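Local atomic coordinates of DUF985 domain-containing protein (Shewanella oneidensis, PDB entry 1YUD), a protein that is of unknown function but has a cupin-type fold of the DUF985 family, consistent with binding a small molecule inside its beta barrel. Residues 62-67 against 84-89; 71-76 against 115-120; 145-150 against 159-164. One frame throughout, in Å; residues are numbered along the deposited sequence.

Interaction 1: 62-67 against 84-89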
ATOM      1  N   SER A  62       9.718  14.658  -5.394  1.00 59.37           N
ATOM      2  CA  SER A  62       9.943  13.604  -6.372  1.00 59.23           C
ATOM      3  C   SER A  62       9.849  14.211  -7.760  1.00 59.49           C
ATOM      4  O   SER A  62       8.759  14.477  -8.248  1.00 60.11           O
ATOM      5  CB  SER A  62       8.903  12.498  -6.210  1.00 58.42           C
ATOM      6  OG  SER A  62       9.211  11.416  -7.066  1.00 57.65           O
ATOM      7  N   HIS A  63      10.995  14.423  -8.397  1.00 60.44           N
ATOM      8  CA  HIS A  63      11.033  15.042  -9.719  1.00 61.29           C
ATOM      9  C   HIS A  63      10.387  14.258 -10.867  1.00 61.02           C
ATOM     10  O   HIS A  63      10.560  13.043 -11.002  1.00 59.78           O
ATOM     11  CB  HIS A  63      12.478  15.393 -10.093  1.00 61.97           C
ATOM     12  CG  HIS A  63      13.206  16.161  -9.034  1.00 63.36           C
ATOM     13  ND1 HIS A  63      14.005  15.552  -8.091  1.00 64.95           N
ATOM     14  CD2 HIS A  63      13.240  17.484  -8.757  1.00 64.13           C
ATOM     15  CE1 HIS A  63      14.504  16.467  -7.280  1.00 65.19           C
ATOM     16  NE2 HIS A  63      14.054  17.647  -7.661  1.00 65.89           N
ATOM     17  N   PHE A  64       9.645  14.989 -11.693  1.00 60.35           N
ATOM     18  CA  PHE A  64       8.970  14.417 -12.840  1.00 59.79           C
ATOM     19  C   PHE A  64       9.768  13.276 -13.455  1.00 59.18           C
ATOM     20  O   PHE A  64      10.964  13.415 -13.722  1.00 59.40           O
ATOM     21  CB  PHE A  64       8.722  15.496 -13.884  1.00 60.35           C
ATOM     22  CG  PHE A  64       7.577  16.401 -13.551  1.00 61.79           C
ATOM     23  CD1 PHE A  64       7.767  17.775 -13.432  1.00 63.38           C
ATOM     24  CD2 PHE A  64       6.296  15.885 -13.383  1.00 61.62           C
ATOM     25  CE1 PHE A  64       6.693  18.631 -13.153  1.00 62.00           C
ATOM     26  CE2 PHE A  64       5.220  16.725 -13.105  1.00 61.30           C
ATOM     27  CZ  PHE A  64       5.420  18.100 -12.991  1.00 62.56           C
ATOM     28  N   HIS A  65       9.081  12.154 -13.667  1.00 58.10           N
ATOM     29  CA  HIS A  65       9.654  10.936 -14.248  1.00 55.83           C
ATOM     30  C   HIS A  65       8.509  10.083 -14.801  1.00 54.44           C
ATOM     31  O   HIS A  65       7.360  10.257 -14.426  1.00 53.94           O
ATOM     32  CB  HIS A  65      10.406  10.159 -13.169  1.00 55.07           C
ATOM     33  CG  HIS A  65       9.576   9.853 -11.961  1.00 52.64           C
ATOM     34  ND1 HIS A  65       9.176   8.576 -11.633  1.00 51.41           N
ATOM     35  CD2 HIS A  65       9.042  10.667 -11.020  1.00 52.06           C
ATOM     36  CE1 HIS A  65       8.432   8.617 -10.542  1.00 51.02           C
ATOM     37  NE2 HIS A  65       8.335   9.874 -10.151  1.00 51.49           N
ATOM     38  N   ARG A  66       8.820   9.152 -15.684  1.00 54.72           N
ATOM     39  CA  ARG A  66       7.775   8.323 -16.262  1.00 56.76           C
ATOM     40  C   ARG A  66       8.015   6.826 -16.095  1.00 56.94           C
ATOM     41  O   ARG A  66       9.137   6.341 -16.228  1.00 57.28           O
ATOM     42  CB  ARG A  66       7.625   8.650 -17.741  1.00 58.87           C
ATOM     43  CG  ARG A  66       6.578   7.841 -18.452  1.00 60.29           C
ATOM     44  CD  ARG A  66       6.829   7.891 -19.941  1.00 63.80           C
ATOM     45  NE  ARG A  66       6.804   9.252 -20.468  1.00 65.04           N
ATOM     46  CZ  ARG A  66       7.128   9.569 -21.716  1.00 66.27           C
ATOM     47  NH1 ARG A  66       7.509   8.626 -22.569  1.00 66.49           N
ATOM     48  NH2 ARG A  66       7.054  10.828 -22.119  1.00 67.22           N
ATOM     49  N   LEU A  67       6.943   6.099 -15.799  1.00 56.95           N
ATOM     50  CA  LEU A  67       7.015   4.655 -15.612  1.00 55.85           C
ATOM     51  C   LEU A  67       6.349   3.905 -16.756  1.00 54.10           C
ATOM     52  O   LEU A  67       5.555   4.465 -17.507  1.00 54.01           O
ATOM     53  CB  LEU A  67       6.351   4.263 -14.291  1.00 55.70           C
ATOM     54  CG  LEU A  67       7.190   4.353 -13.014  1.00 55.83           C
ATOM     55  CD1 LEU A  67       8.230   5.455 -13.129  1.00 53.80           C
ATOM     56  CD2 LEU A  67       6.257   4.582 -11.826  1.00 54.94           C
ATOM     57  N   TYR A  84       1.449  15.451  -9.082  1.00 52.17           N
ATOM     58  CA  TYR A  84       1.270  16.282 -10.249  1.00 51.95           C
ATOM     59  C   TYR A  84       1.539  15.364 -11.432  1.00 53.79           C
ATOM     60  O   TYR A  84       2.620  14.792 -11.553  1.00 52.04           O
ATOM     61  CB  TYR A  84       2.253  17.457 -10.224  1.00 51.35           C
ATOM     62  CG  TYR A  84       2.170  18.309  -8.971  1.00 49.80           C
ATOM     63  CD1 TYR A  84       2.660  17.843  -7.761  1.00 47.93           C
ATOM     64  CD2 TYR A  84       1.599  19.578  -9.001  1.00 48.30           C
ATOM     65  CE1 TYR A  84       2.589  18.615  -6.608  1.00 49.94           C
ATOM     66  CE2 TYR A  84       1.521  20.362  -7.854  1.00 48.78           C
ATOM     67  CZ  TYR A  84       2.020  19.876  -6.651  1.00 50.22           C
ATOM     68  OH  TYR A  84       1.967  20.651  -5.495  1.00 48.73           O
HETATM   69  N   MSE A  85       0.537  15.207 -12.290  1.00 57.58           N
HETATM   70  CA  MSE A  85       0.651  14.341 -13.457  1.00 60.53           C
HETATM   71  C   MSE A  85       0.386  15.120 -14.734  1.00 61.97           C
HETATM   72  O   MSE A  85      -0.477  15.996 -14.765  1.00 63.44           O
HETATM   73  CB  MSE A  85      -0.353  13.188 -13.350  1.00 62.65           C
HETATM   74  CG  MSE A  85      -0.155  12.283 -12.135  1.00 66.19           C
HETATM   75 SE   MSE A  85      -1.828  11.548 -11.480  1.00 73.99          SE
HETATM   76  CE  MSE A  85      -2.384  10.766 -13.162  1.00 70.16           C
ATOM     77  N   ILE A  86       1.126  14.783 -15.784  1.00 62.98           N
ATOM     78  CA  ILE A  86       0.990  15.431 -17.082  1.00 64.88           C
ATOM     79  C   ILE A  86       0.718  14.372 -18.163  1.00 66.90           C
ATOM     80  O   ILE A  86       1.606  13.576 -18.504  1.00 66.91           O
ATOM     81  CB  ILE A  86       2.287  16.223 -17.424  1.00 64.47           C
ATOM     82  CG1 ILE A  86       2.504  17.335 -16.391  1.00 63.20           C
ATOM     83  CG2 ILE A  86       2.199  16.816 -18.822  1.00 65.66           C
ATOM     84  CD1 ILE A  86       3.836  18.035 -16.499  1.00 58.12           C
ATOM     85  N   SER A  87      -0.510  14.364 -18.691  1.00 68.48           N
ATOM     86  CA  SER A  87      -0.908  13.394 -19.722  1.00 69.15           C
ATOM     87  C   SER A  87      -0.021  13.527 -20.945  1.00 69.58           C
ATOM     88  O   SER A  87       0.568  14.578 -21.181  1.00 69.36           O
ATOM     89  CB  SER A  87      -2.389  13.590 -20.135  1.00 69.93           C
ATOM     90  OG  SER A  87      -2.589  14.631 -21.091  1.00 66.78           O
ATOM     91  N   PRO A  88       0.100  12.458 -21.734  1.00 71.05           N
ATOM     92  CA  PRO A  88       0.949  12.569 -22.923  1.00 72.44           C
ATOM     93  C   PRO A  88       0.438  13.663 -23.858  1.00 72.99           C
ATOM     94  O   PRO A  88       1.153  14.130 -24.744  1.00 72.65           O
ATOM     95  CB  PRO A  88       0.870  11.170 -23.540  1.00 72.45           C
ATOM     96  CG  PRO A  88      -0.467  10.660 -23.080  1.00 72.34           C
ATOM     97  CD  PRO A  88      -0.521  11.127 -21.645  1.00 72.07           C
ATOM     98  N   GLU A  89      -0.802  14.081 -23.635  1.00 74.05           N
ATOM     99  CA  GLU A  89      -1.424  15.117 -24.445  1.00 74.98           C
ATOM    100  C   GLU A  89      -1.276  16.512 -23.810  1.00 74.93           C
ATOM    101  O   GLU A  89      -1.966  17.463 -24.190  1.00 74.95           O
ATOM    102  CB  GLU A  89      -2.903  14.764 -24.678  1.00 75.80           C
ATOM    103  CG  GLU A  89      -3.115  13.566 -25.634  1.00 78.02           C
ATOM    104  CD  GLU A  89      -2.943  12.185 -24.974  1.00 79.09           C
ATOM    105  OE1 GLU A  89      -2.615  11.210 -25.692  1.00 77.29           O
ATOM    106  OE2 GLU A  89      -3.154  12.068 -23.746  1.00 80.14           O
TER

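Interaction 2: 71-76 against 115-120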
ATOM      1  N   GLU A  71       1.388   2.423 -10.800  1.00 41.79           N
ATOM      2  CA  GLU A  71       1.996   2.443  -9.496  1.00 42.02           C
ATOM      3  C   GLU A  71       0.951   2.805  -8.470  1.00 42.02           C
ATOM      4  O   GLU A  71       0.288   3.826  -8.577  1.00 45.21           O
ATOM      5  CB  GLU A  71       3.140   3.451  -9.468  1.00 42.50           C
ATOM      6  CG  GLU A  71       4.076   3.294  -8.289  1.00 46.29           C
ATOM      7  CD  GLU A  71       5.227   4.281  -8.336  1.00 50.47           C
ATOM      8  OE1 GLU A  71       5.055   5.447  -7.912  1.00 51.79           O
ATOM      9  OE2 GLU A  71       6.307   3.893  -8.823  1.00 52.68           O
HETATM   10  N   MSE A  72       0.772   1.958  -7.476  1.00 40.62           N
HETATM   11  CA  MSE A  72      -0.193   2.291  -6.472  1.00 41.34           C
HETATM   12  C   MSE A  72       0.529   3.073  -5.384  1.00 41.23           C
HETATM   13  O   MSE A  72       1.722   2.886  -5.151  1.00 42.09           O
HETATM   14  CB  MSE A  72      -0.853   1.019  -5.936  1.00 45.27           C
HETATM   15  CG  MSE A  72      -2.036   0.541  -6.801  1.00 46.68           C
HETATM   16 SE   MSE A  72      -3.573   1.751  -6.755  1.00 54.98          SE
HETATM   17  CE  MSE A  72      -4.031   1.529  -4.885  1.00 45.69           C
ATOM     18  N   TRP A  73      -0.184   3.984  -4.743  1.00 39.98           N
ATOM     19  CA  TRP A  73       0.410   4.775  -3.693  1.00 39.16           C
ATOM     20  C   TRP A  73      -0.379   4.601  -2.419  1.00 38.81           C
ATOM     21  O   TRP A  73      -1.582   4.842  -2.386  1.00 40.19           O
ATOM     22  CB  TRP A  73       0.440   6.250  -4.091  1.00 39.95           C
ATOM     23  CG  TRP A  73       1.553   6.594  -5.050  1.00 43.48           C
ATOM     24  CD1 TRP A  73       1.790   6.025  -6.268  1.00 44.34           C
ATOM     25  CD2 TRP A  73       2.562   7.603  -4.875  1.00 42.99           C
ATOM     26  NE1 TRP A  73       2.882   6.619  -6.867  1.00 44.47           N
ATOM     27  CE2 TRP A  73       3.375   7.591  -6.032  1.00 43.65           C
ATOM     28  CE3 TRP A  73       2.856   8.519  -3.853  1.00 43.08           C
ATOM     29  CZ2 TRP A  73       4.461   8.459  -6.200  1.00 42.96           C
ATOM     30  CZ3 TRP A  73       3.935   9.384  -4.019  1.00 43.34           C
ATOM     31  CH2 TRP A  73       4.725   9.346  -5.188  1.00 43.18           C
ATOM     32  N   TYR A  74       0.296   4.174  -1.363  1.00 37.00           N
ATOM     33  CA  TYR A  74      -0.368   3.995  -0.081  1.00 35.92           C
ATOM     34  C   TYR A  74       0.163   5.090   0.833  1.00 36.83           C
ATOM     35  O   TYR A  74       1.222   5.658   0.573  1.00 39.47           O
ATOM     36  CB  TYR A  74      -0.050   2.597   0.461  1.00 33.52           C
ATOM     37  CG  TYR A  74      -0.543   1.512  -0.473  1.00 29.19           C
ATOM     38  CD1 TYR A  74      -1.842   1.022  -0.374  1.00 25.13           C
ATOM     39  CD2 TYR A  74       0.252   1.058  -1.517  1.00 25.30           C
ATOM     40  CE1 TYR A  74      -2.336   0.115  -1.295  1.00 24.55           C
ATOM     41  CE2 TYR A  74      -0.236   0.160  -2.449  1.00 25.42           C
ATOM     42  CZ  TYR A  74      -1.536  -0.303  -2.336  1.00 25.36           C
ATOM     43  OH  TYR A  74      -2.066  -1.119  -3.309  1.00 24.38           O
ATOM     44  N   PHE A  75      -0.562   5.400   1.892  1.00 36.17           N
ATOM     45  CA  PHE A  75      -0.117   6.439   2.801  1.00 35.81           C
ATOM     46  C   PHE A  75       0.103   5.872   4.195  1.00 36.38           C
ATOM     47  O   PHE A  75      -0.838   5.386   4.840  1.00 35.36           O
ATOM     48  CB  PHE A  75      -1.155   7.560   2.868  1.00 34.60           C
ATOM     49  CG  PHE A  75      -0.710   8.739   3.666  1.00 33.97           C
ATOM     50  CD1 PHE A  75       0.105   9.713   3.089  1.00 36.46           C
ATOM     51  CD2 PHE A  75      -1.077   8.869   5.003  1.00 33.47           C
ATOM     52  CE1 PHE A  75       0.558  10.819   3.839  1.00 35.22           C
ATOM     53  CE2 PHE A  75      -0.635   9.956   5.766  1.00 34.76           C
ATOM     54  CZ  PHE A  75       0.186  10.939   5.178  1.00 34.71           C
ATOM     55  N   HIS A  76       1.339   5.958   4.674  1.00 37.23           N
ATOM     56  CA  HIS A  76       1.659   5.449   6.004  1.00 39.18           C
ATOM     57  C   HIS A  76       1.543   6.506   7.086  1.00 40.57           C
ATOM     58  O   HIS A  76       0.824   6.321   8.080  1.00 41.18           O
ATOM     59  CB  HIS A  76       3.064   4.872   6.019  1.00 36.76           C
ATOM     60  CG  HIS A  76       3.251   3.737   5.069  1.00 35.30           C
ATOM     61  ND1 HIS A  76       2.527   2.570   5.163  1.00 33.19           N
ATOM     62  CD2 HIS A  76       4.113   3.567   4.037  1.00 35.08           C
ATOM     63  CE1 HIS A  76       2.941   1.725   4.234  1.00 35.63           C
ATOM     64  NE2 HIS A  76       3.904   2.303   3.539  1.00 32.47           N
ATOM     65  N   CYS A 115       2.453   8.094 -18.090  1.00 53.79           N
ATOM     66  CA  CYS A 115       2.320   9.515 -17.814  1.00 53.38           C
ATOM     67  C   CYS A 115       3.501  10.049 -16.996  1.00 55.21           C
ATOM     68  O   CYS A 115       4.064   9.332 -16.156  1.00 55.29           O
ATOM     69  CB  CYS A 115       1.020   9.780 -17.060  1.00 51.49           C
ATOM     70  SG  CYS A 115       1.218   9.875 -15.271  1.00 49.39           S
ATOM     71  N   ILE A 116       3.871  11.307 -17.248  1.00 55.39           N
ATOM     72  CA  ILE A 116       4.972  11.951 -16.530  1.00 54.59           C
ATOM     73  C   ILE A 116       4.422  12.614 -15.277  1.00 52.09           C
ATOM     74  O   ILE A 116       3.550  13.472 -15.356  1.00 52.06           O
ATOM     75  CB  ILE A 116       5.682  13.008 -17.410  1.00 56.59           C
ATOM     76  CG1 ILE A 116       6.366  12.311 -18.598  1.00 57.19           C
ATOM     77  CG2 ILE A 116       6.711  13.791 -16.573  1.00 57.53           C
ATOM     78  CD1 ILE A 116       6.927  13.266 -19.650  1.00 57.26           C
ATOM     79  N   PHE A 117       4.946  12.211 -14.121  1.00 49.57           N
ATOM     80  CA  PHE A 117       4.470  12.721 -12.840  1.00 46.50           C
ATOM     81  C   PHE A 117       5.563  12.927 -11.789  1.00 46.86           C
ATOM     82  O   PHE A 117       6.681  12.415 -11.917  1.00 46.55           O
ATOM     83  CB  PHE A 117       3.439  11.747 -12.266  1.00 43.69           C
ATOM     84  CG  PHE A 117       4.007  10.385 -11.940  1.00 38.93           C
ATOM     85  CD1 PHE A 117       4.475   9.545 -12.947  1.00 35.79           C
ATOM     86  CD2 PHE A 117       4.081   9.950 -10.622  1.00 35.25           C
ATOM     87  CE1 PHE A 117       5.007   8.287 -12.645  1.00 35.47           C
ATOM     88  CE2 PHE A 117       4.609   8.699 -10.314  1.00 35.27           C
ATOM     89  CZ  PHE A 117       5.074   7.867 -11.325  1.00 34.00           C
ATOM     90  N   GLY A 118       5.196  13.661 -10.739  1.00 45.12           N
ATOM     91  CA  GLY A 118       6.091  13.955  -9.641  1.00 44.36           C
ATOM     92  C   GLY A 118       5.249  14.304  -8.430  1.00 46.02           C
ATOM     93  O   GLY A 118       4.027  14.333  -8.516  1.00 46.87           O
ATOM     94  N   SER A 119       5.875  14.573  -7.294  1.00 46.92           N
ATOM     95  CA  SER A 119       5.104  14.904  -6.112  1.00 47.56           C
ATOM     96  C   SER A 119       5.887  15.703  -5.082  1.00 50.56           C
ATOM     97  O   SER A 119       7.096  15.553  -4.934  1.00 50.22           O
ATOM     98  CB  SER A 119       4.578  13.630  -5.462  1.00 44.42           C
ATOM     99  OG  SER A 119       3.899  13.921  -4.249  1.00 44.29           O
ATOM    100  N   ALA A 120       5.169  16.552  -4.364  1.00 53.93           N
ATOM    101  CA  ALA A 120       5.753  17.365  -3.321  1.00 57.74           C
ATOM    102  C   ALA A 120       4.883  17.152  -2.098  1.00 59.34           C
ATOM    103  O   ALA A 120       3.824  16.544  -2.197  1.00 60.01           O
ATOM    104  CB  ALA A 120       5.743  18.835  -3.735  1.00 58.90           C
TER

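Interaction 3: 145-150 against 159-164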
ATOM      1  N   PHE A 145      13.369  13.115 -16.163  1.00 71.09           N
ATOM      2  CA  PHE A 145      13.408  14.187 -17.167  1.00 71.58           C
ATOM      3  C   PHE A 145      14.062  15.507 -16.749  1.00 71.30           C
ATOM      4  O   PHE A 145      13.920  15.960 -15.612  1.00 71.43           O
ATOM      5  CB  PHE A 145      11.993  14.482 -17.675  1.00 72.55           C
ATOM      6  CG  PHE A 145      11.394  13.362 -18.476  1.00 74.49           C
ATOM      7  CD1 PHE A 145      10.952  12.196 -17.855  1.00 75.50           C
ATOM      8  CD2 PHE A 145      11.296  13.460 -19.855  1.00 74.70           C
ATOM      9  CE1 PHE A 145      10.421  11.142 -18.607  1.00 75.51           C
ATOM     10  CE2 PHE A 145      10.769  12.416 -20.615  1.00 74.31           C
ATOM     11  CZ  PHE A 145      10.332  11.258 -19.987  1.00 75.42           C
ATOM     12  N   SER A 146      14.759  16.123 -17.704  1.00 70.63           N
ATOM     13  CA  SER A 146      15.459  17.393 -17.505  1.00 70.27           C
ATOM     14  C   SER A 146      14.474  18.540 -17.600  1.00 70.94           C
ATOM     15  O   SER A 146      13.500  18.445 -18.337  1.00 71.91           O
ATOM     16  CB  SER A 146      16.498  17.597 -18.602  1.00 70.02           C
ATOM     17  OG  SER A 146      15.863  18.007 -19.804  1.00 66.76           O
ATOM     18  N   GLN A 147      14.739  19.632 -16.887  1.00 71.60           N
ATOM     19  CA  GLN A 147      13.851  20.793 -16.927  1.00 71.92           C
ATOM     20  C   GLN A 147      13.740  21.264 -18.373  1.00 72.76           C
ATOM     21  O   GLN A 147      12.686  21.733 -18.813  1.00 72.55           O
ATOM     22  CB  GLN A 147      14.400  21.922 -16.059  1.00 71.91           C
ATOM     23  CG  GLN A 147      13.376  22.990 -15.703  1.00 70.76           C
ATOM     24  CD  GLN A 147      13.949  24.084 -14.807  1.00 71.85           C
ATOM     25  OE1 GLN A 147      14.723  24.941 -15.259  1.00 71.12           O
ATOM     26  NE2 GLN A 147      13.578  24.055 -13.525  1.00 70.64           N
ATOM     27  N   GLU A 148      14.837  21.113 -19.110  1.00 73.11           N
ATOM     28  CA  GLU A 148      14.890  21.501 -20.516  1.00 73.11           C
ATOM     29  C   GLU A 148      13.729  20.911 -21.305  1.00 73.64           C
ATOM     30  O   GLU A 148      12.796  21.619 -21.672  1.00 73.70           O
ATOM     31  CB  GLU A 148      16.210  21.046 -21.151  1.00 72.10           C
ATOM     32  CG  GLU A 148      17.365  22.046 -21.060  1.00 70.68           C
ATOM     33  CD  GLU A 148      17.815  22.336 -19.640  1.00 69.37           C
ATOM     34  OE1 GLU A 148      17.076  23.014 -18.894  1.00 68.62           O
ATOM     35  OE2 GLU A 148      18.919  21.883 -19.270  1.00 68.76           O
ATOM     36  N   ALA A 149      13.790  19.608 -21.559  1.00 74.80           N
ATOM     37  CA  ALA A 149      12.749  18.936 -22.326  1.00 75.37           C
ATOM     38  C   ALA A 149      11.357  19.263 -21.807  1.00 76.36           C
ATOM     39  O   ALA A 149      10.419  19.413 -22.589  1.00 76.71           O
ATOM     40  CB  ALA A 149      12.977  17.429 -22.306  1.00 73.46           C
ATOM     41  N   LEU A 150      11.225  19.394 -20.493  1.00 77.46           N
ATOM     42  CA  LEU A 150       9.927  19.678 -19.892  1.00 79.12           C
ATOM     43  C   LEU A 150       9.355  21.064 -20.182  1.00 80.97           C
ATOM     44  O   LEU A 150       8.138  21.252 -20.150  1.00 81.69           O
ATOM     45  CB  LEU A 150       9.986  19.433 -18.385  1.00 78.10           C
ATOM     46  CG  LEU A 150      10.200  17.970 -17.994  1.00 76.32           C
ATOM     47  CD1 LEU A 150      10.125  17.846 -16.485  1.00 75.59           C
ATOM     48  CD2 LEU A 150       9.151  17.090 -18.665  1.00 75.64           C
ATOM     49  N   ALA A 159       5.226  26.842 -14.432  1.00 78.16           N
ATOM     50  CA  ALA A 159       5.100  27.038 -12.992  1.00 77.19           C
ATOM     51  C   ALA A 159       5.431  25.814 -12.125  1.00 77.17           C
ATOM     52  O   ALA A 159       6.201  25.918 -11.167  1.00 76.09           O
ATOM     53  CB  ALA A 159       3.695  27.538 -12.667  1.00 76.13           C
ATOM     54  N   VAL A 160       4.853  24.661 -12.455  1.00 77.52           N
ATOM     55  CA  VAL A 160       5.088  23.447 -11.677  1.00 76.33           C
ATOM     56  C   VAL A 160       6.302  22.665 -12.181  1.00 76.45           C
ATOM     57  O   VAL A 160       6.887  21.878 -11.438  1.00 76.56           O
ATOM     58  CB  VAL A 160       3.854  22.521 -11.697  1.00 75.53           C
ATOM     59  CG1 VAL A 160       3.824  21.729 -12.988  1.00 74.88           C
ATOM     60  CG2 VAL A 160       3.863  21.605 -10.485  1.00 74.07           C
ATOM     61  N   VAL A 161       6.678  22.871 -13.439  1.00 76.17           N
ATOM     62  CA  VAL A 161       7.844  22.187 -13.987  1.00 76.52           C
ATOM     63  C   VAL A 161       9.106  22.702 -13.278  1.00 77.73           C
ATOM     64  O   VAL A 161      10.087  21.967 -13.116  1.00 77.85           O
ATOM     65  CB  VAL A 161       7.979  22.429 -15.503  1.00 75.43           C
ATOM     66  CG1 VAL A 161       9.130  21.610 -16.056  1.00 74.52           C
ATOM     67  CG2 VAL A 161       6.687  22.062 -16.201  1.00 73.78           C
ATOM     68  N   GLN A 162       9.061  23.965 -12.853  1.00 78.68           N
ATOM     69  CA  GLN A 162      10.170  24.604 -12.151  1.00 79.54           C
ATOM     70  C   GLN A 162      10.258  24.175 -10.694  1.00 80.35           C
ATOM     71  O   GLN A 162      11.031  24.744  -9.928  1.00 80.79           O
ATOM     72  CB  GLN A 162      10.028  26.122 -12.178  1.00 79.57           C
ATOM     73  CG  GLN A 162      10.101  26.764 -13.539  1.00 79.77           C
ATOM     74  CD  GLN A 162      10.055  28.281 -13.445  1.00 80.55           C
ATOM     75  OE1 GLN A 162       9.208  28.850 -12.748  1.00 79.75           O
ATOM     76  NE2 GLN A 162      10.966  28.945 -14.146  1.00 81.70           N
ATOM     77  N   LYS A 163       9.455  23.198 -10.298  1.00 81.42           N
ATOM     78  CA  LYS A 163       9.495  22.717  -8.921  1.00 82.47           C
ATOM     79  C   LYS A 163       9.830  21.234  -8.867  1.00 81.87           C
ATOM     80  O   LYS A 163      10.619  20.794  -8.025  1.00 80.64           O
ATOM     81  CB  LYS A 163       8.155  22.974  -8.217  1.00 83.62           C
ATOM     82  CG  LYS A 163       7.995  24.397  -7.696  1.00 86.33           C
ATOM     83  CD  LYS A 163       8.125  25.439  -8.805  1.00 88.58           C
ATOM     84  CE  LYS A 163       8.023  26.856  -8.242  1.00 90.28           C
ATOM     85  NZ  LYS A 163       8.122  27.921  -9.290  1.00 90.45           N
ATOM     86  N   LEU A 164       9.236  20.473  -9.783  1.00 81.68           N
ATOM     87  CA  LEU A 164       9.444  19.033  -9.844  1.00 81.90           C
ATOM     88  C   LEU A 164      10.394  18.664 -10.974  1.00 82.49           C
ATOM     89  O   LEU A 164      10.239  17.625 -11.611  1.00 83.29           O
ATOM     90  CB  LEU A 164       8.105  18.313 -10.052  1.00 80.77           C
ATOM     91  CG  LEU A 164       6.919  18.703  -9.159  1.00 80.04           C
ATOM     92  CD1 LEU A 164       5.706  17.882  -9.545  1.00 80.50           C
ATOM     93  CD2 LEU A 164       7.261  18.477  -7.705  1.00 80.46           C
TER

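Interaction 1: 62-67 against 84-89
F64 meets Y84 and I86 through the far end of its ring, and it does so across a strand: 62-66 and 81-86 both border strand 116-121 in one sheet, so the phenyl ring reaches over the middle strand from one neighbour to the other. No hydrogen bond joins the two segments, and the nearest CA atoms, those of F64 and Y84, stand 8.3 Å apart.

The apolar contacts come first. CZ of F64 lies 3.8 Å from CD1 of I86, and CE2 is almost as near to that methyl. The two side chains cross at about a right angle. CD1 of I86 makes an off-centre CH-pi contact, 4.3 Å from the centroid of the F64 ring and 30° off its normal. The I86 chain runs straight on past CG1 (chi2 171°), which carries this terminal methyl to the ring. At Y84 only the start of the side chain takes part, with CB 4.2 Å from CE2 of F64, while the phenol leads off.

One polar atom also takes part. The carbonyl oxygen of Y84 sits at the edge of the F64 ring, close to its plane and 3.6 Å from CE2 of F64, so a ring C-H rather than the pi face confronts it.

V160 of helix 158-161 packs on both F64 and Y84, and L164 adds to the cover over F64. M85, between Y84 and I86, points the other way and packs on F117.

The chemistry is thus mostly dispersion, with a weakly polar edge touch: it fills the outer face of this cupin sheet beneath the C-terminal segment, while the backbone bonds to strand 116-121 hold the two strands in place.

Interaction 2: 71-76 against 115-120
W73 and F117 meet inside the cupin barrel, each projecting from its own sheet toward the other. Strands 71-76 and 116-120 run nearly parallel, 12° between their directions, but their axes are 12.2 Å apart, so side chains must bridge the space.

The closer-packed part is the indole and what it touches. CZ2 of W73 lies 4.1 Å from CE2 of F117, at the edge of the phenyl ring and near its plane. Farther round the indole, CH2 of W73 lies 4.3 Å from CB of S119, whose hydroxyl turns to a different strand and hydrogen-bonds T82 O. With CG of F117 lying between the backbone N and the carbonyl carbon (chi1 64°), the ring stands out toward strand 71-76 and presents its CE2 edge. I83 and V129 add to the cover around W73.

Toward E71 the contact thins out and becomes polar. This residue is partly exposed, and the extended chain of E71 brings OE1 to the rim of the F117 ring, 4.1 Å from CE2 of F117, with the carboxylate and ring planes 77° apart. E71 OE1 also accepts a weak, bent hydrogen bond from W73 NE1, 2.7 Å long. On the reverse face of strand 71-76, Y74 and H76 bond to the second subunit instead.

Chemically, an acid beside an indole N-H and a phenyl edge gives this part of the barrel interior both an aromatic and a polar lining. Cupins commonly house their ligand in this space, so these residues probably line such a pocket, although no ligand is identified here.

Interaction 3: 145-150 against 159-164
This is a small apolar contact between the two short C-terminal helices, 147-152 and 158-161, which pack outside the cupin barrel against strands 62-66 and 81-86. L150 and V161 form its buried part: their side chains cross obliquely, and the CG1 methyl of V161 lies 3.9 Å from CD1 of L150 and also against its CB. That methyl stands anti to the backbone N of V161 (chi1 -175°), which turns it to the first helix. Beneath the pair, L150 rests on F64.

Q147 supplies the outer, partly exposed side. Its stretched chain lays the amide alongside the end of the second helix, NE2 of Q147 being 3.7 Å from CA of Q162. Q147 NE2 stays 4.1 Å from V161 O, too far for a hydrogen bond, so toward this segment the amide packs without bonding. The amide end of Q162 goes another way, its OE1 bonding K158 NZ.

Both helix ends beside the contact have hydrogen-bonded turns. At the start of the first helix, S146 is the N-cap, and its OG accepts from A149 N over 3.2 Å at a fairly straight 159°. Where the second helix gives out, V160 O receives two backbone donors, K163 N at 3.1 Å and L164 N at 3.2 Å.

From the N terminus, strand 62-66 comes first, and interaction 1 closes its loop when the chain returns at 84-89. Before that, 71-76 has already opened interaction 2, which closes only at 115-120, so the two cross rather than nest. Strand 116-121 explains why they belong together: it lies between 62-66 and 81-86, bonded to both through S62 N to S119 O and I86 N to I116 O, and faces 71-76 across the barrel. Interaction 3 follows in series, a short loop closed within the C-terminal tail. It joins interaction 1 through the backbone bond from F64 N to L164 O, while L164 also packs on G118, tying the tail to the barrel's outer wall.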